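Methylmalonyl-CoA carboxyltransferase 5S subunit (Propionibacterium freudenreichii subsp. shermanii, PDB 1RQB) transfers a carboxyl group from the biotin of the 1.3S subunit to pyruvate, forming oxaloacetate, with a cobalt ion bound in its TIM barrel. Local coordinates at residues 104-107 and 112-115; 134-139 and 144-149; 386-389 and 393-396. All coordinates share one frame; numbering follows the deposited sequence.

Contact 1: residues 104-107 and 112-115; sequences RGQN and RHYN
The backbones of Asn107 and His113 come closest here, CA to CA 4.4 Å, and Gln106 O on the first segment accepts a hydrogen bond from Tyr114 N, 3.1 Å away, on the second. The Gln106 side chain doubles this link. Its CG is turned away from the backbone N (chi1 -158°) and the chain bends at the next bond, which carries the amide to the backbone carbonyl of Tyr114. There Gln106 NE2 donates to Tyr114 O at 2.7 Å, with an almost straight N-H...O angle of 177° and the acceptor lying in the amide plane. Gln106 therefore grips both the N and the O of Tyr114, and its NE2 also bonds Asp116 OD1. Both segments belong to the loop that leads from barrel strand 99-103 to helix 116-128, a beta-alpha connection of the TIM barrel, and this double grip fixes the loop just ahead of the helix. Asn115 stands at the N-cap of that helix, its OD1 bonded to Glu117 N. Next along the chain from Gln106, the Asn107 amide is steeply inclined to the His113 ring, their planes 80° apart, with OD1 packed 3.2 Å from His113 CD2. A water joins the two side chains: it donates to Asn107 OD1 at 3.1 Å and lies at the edge of the imidazole, 2.8 Å from His113 NE2. The Tyr114 ring offers its edge to the first segment, CE1 standing 3.5 Å from Asn107 O, while its hydroxyl bonds Ala454 O. Tyr114 CE2 lies over the centre of the Arg112 guanidinium, 3.5 Å above its plane, and the same guanidinium forms a salt bridge with Glu429 through NH2.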
# COMPACT_ATOMS: atom_id res chain seq x y z
N ARG A 104 4.67 -8.62 26.51
CA ARG A 104 3.31 -8.36 26.99
C ARG A 104 3.22 -8.31 28.52
O ARG A 104 2.50 -9.09 29.14
CB ARG A 104 2.33 -9.38 26.38
CG ARG A 104 0.85 -9.02 26.61
CD ARG A 104 -0.09 -9.84 25.72
NE ARG A 104 -0.06 -11.28 25.97
CZ ARG A 104 -1.00 -11.94 26.64
NH1 ARG A 104 -2.04 -11.27 27.14
NH2 ARG A 104 -0.92 -13.25 26.81
N GLY A 105 3.95 -7.37 29.11
CA GLY A 105 3.91 -7.19 30.55
C GLY A 105 4.03 -8.41 31.45
O GLY A 105 4.94 -9.22 31.30
N GLN A 106 3.08 -8.54 32.37
CA GLN A 106 3.09 -9.62 33.37
C GLN A 106 2.93 -10.99 32.70
O GLN A 106 3.26 -12.01 33.30
CB GLN A 106 1.96 -9.40 34.38
CG GLN A 106 2.17 -10.10 35.72
CD GLN A 106 3.28 -9.44 36.52
OE1 GLN A 106 3.47 -8.22 36.44
NE2 GLN A 106 4.02 -10.22 37.30
N ASN A 107 2.44 -11.03 31.46
CA ASN A 107 2.26 -12.30 30.74
C ASN A 107 3.55 -12.69 30.02
O ASN A 107 3.66 -13.80 29.49
CB ASN A 107 1.16 -12.19 29.68
CG ASN A 107 -0.22 -12.19 30.27
OD1 ASN A 107 -0.72 -11.16 30.71
ND2 ASN A 107 -0.85 -13.36 30.29
N ARG A 112 -0.11 -16.76 30.39
CA ARG A 112 -0.81 -16.32 31.61
C ARG A 112 0.03 -15.30 32.37
O ARG A 112 1.18 -15.02 32.02
CB ARG A 112 -1.06 -17.50 32.56
CG ARG A 112 0.25 -18.15 33.05
CD ARG A 112 -0.00 -19.26 34.06
NE ARG A 112 1.22 -19.98 34.42
CZ ARG A 112 2.06 -19.64 35.39
NH1 ARG A 112 1.84 -18.57 36.13
NH2 ARG A 112 3.13 -20.40 35.63
N HIS A 113 -0.55 -14.74 33.42
CA HIS A 113 0.21 -13.82 34.27
C HIS A 113 1.18 -14.66 35.10
O HIS A 113 0.82 -15.75 35.55
CB HIS A 113 -0.72 -13.05 35.21
CG HIS A 113 -1.54 -12.00 34.53
ND1 HIS A 113 -1.72 -10.74 35.05
CD2 HIS A 113 -2.22 -12.02 33.36
CE1 HIS A 113 -2.47 -10.03 34.23
NE2 HIS A 113 -2.78 -10.78 33.19
N TYR A 114 2.40 -14.17 35.28
CA TYR A 114 3.38 -14.90 36.09
C TYR A 114 3.68 -14.11 37.36
O TYR A 114 3.45 -12.90 37.44
CB TYR A 114 4.70 -15.09 35.32
CG TYR A 114 4.56 -15.99 34.13
CD1 TYR A 114 4.14 -15.49 32.90
CD2 TYR A 114 4.75 -17.36 34.25
CE1 TYR A 114 3.93 -16.33 31.82
CE2 TYR A 114 4.53 -18.22 33.19
CZ TYR A 114 4.11 -17.70 31.97
OH TYR A 114 3.86 -18.54 30.93
N ASN A 115 4.20 -14.82 38.36
CA ASN A 115 4.62 -14.18 39.62
C ASN A 115 5.75 -13.21 39.27
O ASN A 115 6.50 -13.43 38.32
CB ASN A 115 5.08 -15.25 40.62
CG ASN A 115 5.83 -14.66 41.81
OD1 ASN A 115 7.03 -14.40 41.72
ND2 ASN A 115 5.12 -14.44 42.92
O HOH W 1 -3.70 -10.43 30.55

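Contact 2: residues 134-139 and 144-149; sequences FRVFDA and RNMAHA
Asp138 and Asn145 meet at an angle, carboxylate and amide planes 55° apart, where strand 133-136 of the TIM barrel hands over to helix 144-155 in a beta-alpha-beta unit. Asn145 ND2 donates to Asp138 OD1 at 2.9 Å, approaching from above the carboxylate plane rather than within it. Asp138 reaches the helix because its CG is swung opposite the backbone N (chi1 -180°). The other oxygen, OD2, accepts from the backbone N of Met140 and of Asp142, so one carboxylate holds two backbone amides through OD2 and the Asn145 side chain through OD1. Beside this polar pair, Met146, present as selenomethionine, and Val136 run antiparallel alongside each other: Met146 CB lies 4.0 Å from Val136 CG1, and Met146 CG packs 3.9 Å from Asp138 CB. One helical turn on, Ala149 CB touches the same Val136 CG1 at 3.9 Å, so a single methyl branch meets two successive turns of the helix. The contact is buried between strand and helix, and Ala149 also touches Val119 of helix 116-128. The CB of Phe137 points away from the helix, and its side chain comes to about 7 Å from that of the substrate-binding Arg33. The extended CB-CG bond of Met146 (chi2 -176°) carries its SE to 3.6 Å from Val136 O, while the bend at chi3 turns only Met146 CE, which ends 4.1 Å from Asp138 CB.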
# COMPACT_ATOMS: atom_id res chain seq x y z
N PHE A 134 12.92 -2.33 25.47
CA PHE A 134 11.81 -3.24 25.79
C PHE A 134 10.47 -2.51 25.62
O PHE A 134 10.14 -1.61 26.39
CB PHE A 134 11.90 -3.72 27.24
CG PHE A 134 13.08 -4.62 27.53
CD1 PHE A 134 14.36 -4.10 27.69
CD2 PHE A 134 12.89 -5.99 27.69
CE1 PHE A 134 15.45 -4.94 28.02
CE2 PHE A 134 13.95 -6.84 28.02
CZ PHE A 134 15.24 -6.30 28.18
N ARG A 135 9.71 -2.89 24.61
CA ARG A 135 8.38 -2.28 24.45
C ARG A 135 7.41 -3.13 25.27
O ARG A 135 7.05 -4.24 24.88
CB ARG A 135 7.98 -2.23 22.97
CG ARG A 135 6.55 -1.71 22.74
CD ARG A 135 6.25 -1.53 21.25
NE ARG A 135 7.04 -0.44 20.68
CZ ARG A 135 7.10 -0.16 19.38
NH1 ARG A 135 6.44 -0.90 18.51
NH2 ARG A 135 7.80 0.89 18.97
N VAL A 136 7.01 -2.61 26.42
CA VAL A 136 6.12 -3.35 27.32
C VAL A 136 4.67 -2.94 27.08
O VAL A 136 4.36 -1.75 27.10
CB VAL A 136 6.48 -3.06 28.80
CG1 VAL A 136 5.65 -3.96 29.72
CG2 VAL A 136 7.97 -3.30 29.03
N PHE A 137 3.78 -3.90 26.83
CA PHE A 137 2.38 -3.53 26.60
C PHE A 137 1.43 -4.49 27.33
O PHE A 137 1.82 -5.53 27.85
CB PHE A 137 2.06 -3.49 25.09
CG PHE A 137 1.73 -4.83 24.47
CD1 PHE A 137 0.42 -5.15 24.13
CD2 PHE A 137 2.73 -5.76 24.22
CE1 PHE A 137 0.11 -6.39 23.55
CE2 PHE A 137 2.43 -7.00 23.64
CZ PHE A 137 1.12 -7.32 23.31
N ASP A 138 0.18 -4.07 27.41
CA ASP A 138 -0.89 -4.87 28.02
C ASP A 138 -2.10 -4.78 27.09
O ASP A 138 -2.51 -3.69 26.69
CB ASP A 138 -1.27 -4.34 29.40
CG ASP A 138 -2.37 -5.15 30.05
OD1 ASP A 138 -2.08 -6.28 30.51
OD2 ASP A 138 -3.53 -4.68 30.07
N ALA A 139 -2.67 -5.94 26.76
CA ALA A 139 -3.79 -6.04 25.82
C ALA A 139 -5.01 -5.23 26.27
O ALA A 139 -5.83 -4.85 25.44
CB ALA A 139 -4.17 -7.51 25.62
N ARG A 144 -1.07 -1.38 35.50
CA ARG A 144 -0.61 -2.22 36.62
C ARG A 144 0.03 -3.51 36.11
O ARG A 144 0.94 -4.04 36.73
CB ARG A 144 -1.79 -2.55 37.53
CG ARG A 144 -2.47 -1.31 38.07
CD ARG A 144 -3.65 -1.68 38.93
NE ARG A 144 -4.60 -2.51 38.20
CZ ARG A 144 -5.68 -3.07 38.74
NH1 ARG A 144 -5.95 -2.89 40.03
NH2 ARG A 144 -6.48 -3.82 38.00
N ASN A 145 -0.44 -4.02 34.97
CA ASN A 145 0.12 -5.25 34.39
C ASN A 145 1.46 -4.97 33.72
O ASN A 145 2.19 -5.90 33.38
CB ASN A 145 -0.83 -5.86 33.35
CG ASN A 145 -2.07 -6.44 33.97
OD1 ASN A 145 -2.07 -6.82 35.14
ND2 ASN A 145 -3.13 -6.55 33.18
N MSE A 146 1.80 -3.70 33.54
CA MSE A 146 3.07 -3.35 32.88
C MSE A 146 4.12 -2.90 33.89
O MSE A 146 5.32 -2.99 33.62
CB MSE A 146 2.84 -2.21 31.88
CG MSE A 146 1.84 -2.51 30.76
SE MSE A 146 1.71 -1.03 29.49
CE MSE A 146 -0.12 -0.45 29.81
N ALA A 147 3.66 -2.42 35.04
CA ALA A 147 4.50 -1.81 36.09
C ALA A 147 5.71 -2.66 36.50
O ALA A 147 6.82 -2.14 36.58
CB ALA A 147 3.64 -1.49 37.31
N HIS A 148 5.53 -3.94 36.79
CA HIS A 148 6.68 -4.70 37.28
C HIS A 148 7.73 -4.97 36.20
O HIS A 148 8.93 -4.91 36.46
CB HIS A 148 6.26 -6.03 37.90
CG HIS A 148 7.34 -6.65 38.74
ND1 HIS A 148 7.77 -6.09 39.92
CD2 HIS A 148 8.12 -7.73 38.53
CE1 HIS A 148 8.78 -6.80 40.40
NE2 HIS A 148 9.01 -7.80 39.58
N ALA A 149 7.28 -5.28 34.98
CA ALA A 149 8.23 -5.56 33.89
C ALA A 149 9.08 -4.32 33.63
O ALA A 149 10.29 -4.40 33.43
CB ALA A 149 7.46 -5.95 32.61

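Contact 3: residues 386-389 and 393-396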
# COMPACT_ATOMS: atom_id res chain seq x y z
N PHE A 386 -13.22 -15.99 28.88
CA PHE A 386 -14.15 -14.85 28.95
C PHE A 386 -14.55 -14.63 30.41
O PHE A 386 -14.64 -13.49 30.87
CB PHE A 386 -15.42 -15.09 28.13
CG PHE A 386 -16.34 -13.90 28.10
CD1 PHE A 386 -16.03 -12.78 27.33
CD2 PHE A 386 -17.48 -13.87 28.89
CE1 PHE A 386 -16.84 -11.64 27.36
CE2 PHE A 386 -18.30 -12.74 28.93
CZ PHE A 386 -17.98 -11.62 28.16
N ALA A 387 -14.80 -15.72 31.12
CA ALA A 387 -15.18 -15.64 32.54
C ALA A 387 -14.08 -14.91 33.31
O ALA A 387 -14.36 -14.09 34.18
CB ALA A 387 -15.39 -17.03 33.11
N ASP A 388 -12.82 -15.22 33.00
CA ASP A 388 -11.68 -14.61 33.69
C ASP A 388 -11.63 -13.10 33.41
O ASP A 388 -11.34 -12.32 34.32
CB ASP A 388 -10.37 -15.27 33.25
CG ASP A 388 -10.00 -16.47 34.12
OD1 ASP A 388 -9.07 -17.22 33.75
OD2 ASP A 388 -10.63 -16.66 35.19
N ILE A 389 -11.88 -12.70 32.17
CA ILE A 389 -11.88 -11.27 31.84
C ILE A 389 -12.97 -10.56 32.65
O ILE A 389 -12.72 -9.54 33.29
CB ILE A 389 -12.17 -11.01 30.34
CG1 ILE A 389 -11.03 -11.54 29.48
CG2 ILE A 389 -12.35 -9.52 30.11
CD1 ILE A 389 -11.19 -11.27 28.00
N TYR A 393 -9.54 -11.25 36.24
CA TYR A 393 -8.28 -11.99 36.37
C TYR A 393 -7.28 -11.59 35.28
O TYR A 393 -6.15 -12.07 35.27
CB TYR A 393 -8.54 -13.49 36.40
CG TYR A 393 -9.14 -13.90 37.73
CD1 TYR A 393 -10.49 -13.70 37.99
CD2 TYR A 393 -8.34 -14.40 38.76
CE1 TYR A 393 -11.04 -13.97 39.25
CE2 TYR A 393 -8.88 -14.68 40.02
CZ TYR A 393 -10.23 -14.46 40.26
OH TYR A 393 -10.78 -14.71 41.50
N TYR A 394 -7.68 -10.71 34.38
CA TYR A 394 -6.74 -10.23 33.35
C TYR A 394 -6.41 -8.77 33.63
O TYR A 394 -5.62 -8.15 32.92
CB TYR A 394 -7.33 -10.35 31.95
CG TYR A 394 -7.36 -11.76 31.39
CD1 TYR A 394 -7.79 -12.01 30.09
CD2 TYR A 394 -6.96 -12.85 32.17
CE1 TYR A 394 -7.83 -13.30 29.58
CE2 TYR A 394 -6.99 -14.15 31.66
CZ TYR A 394 -7.43 -14.36 30.37
OH TYR A 394 -7.49 -15.64 29.87
N GLY A 395 -7.02 -8.23 34.68
CA GLY A 395 -6.78 -6.84 35.03
C GLY A 395 -8.03 -5.99 34.86
O GLY A 395 -9.12 -6.53 34.69
N ALA A 396 -7.87 -4.68 34.89
CA ALA A 396 -9.01 -3.76 34.75
C ALA A 396 -9.28 -3.47 33.27
O ALA A 396 -8.37 -3.51 32.44
CB ALA A 396 -8.73 -2.46 35.49
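The end of helix 384-390 is joined by Asp388 and Ile389 to Tyr393 and Tyr394 of the loop that follows it. Asp388 O accepts from Tyr393 N at 2.8 Å, with an N-H...O angle of 152°; this bond spans five residues, one more than the alpha-helical spacing, and so folds the chain back onto the helix it has just left. The Asp388 carboxylate rests beside Tyr393, its plane 36° from that of the ring and Asp388 OD2 4.0 Å from Tyr393 CB. This oxygen also forms a salt bridge with Lys415, whose ammonium makes a cation-pi interaction with the Tyr393 ring; acid, lysine and aromatic ring thus form one cluster, in which the carboxylate would be expected to favour its charged form. Both segments belong to the conserved carboxylase domain, and the turn leads on toward helix 403-413. With its CG set opposite its own carbonyl carbon (chi1 -76°), Tyr394 brings its ring onto Ile389 and Asp388. Both side chains approach the ring obliquely and from the same side: Ile389 CG1 comes within 3.3 Å of Tyr394 CD1, a tight fit, and Asp388 CB lies 3.9 Å from Tyr394 CE2. Ile365 of helix 362-376 touches both Ile389 and Tyr394, and the Tyr393 hydroxyl bonds Lys416 O.

In the fold
The three contacts follow one another along the chain, each closing before the next opens. Contacts 1 and 2 belong to successive beta-alpha connections of the TIM barrel, after the neighbouring parallel strands 99-103 and 133-136; their centres are 9 Å apart, and His113 CE1 packs 3.4 Å from Asn145 OD1. Contact 3, some 240 residues later in the carboxylase region, has its centre about 16 Å from that of contact 2 and 13 Å from that of contact 1. Asn145 ND2 spans the gap with a probable hydrogen bond to Tyr394 O at 3.0 Å. The barrel's loops thus meet the carboxylase region directly, within the same chain.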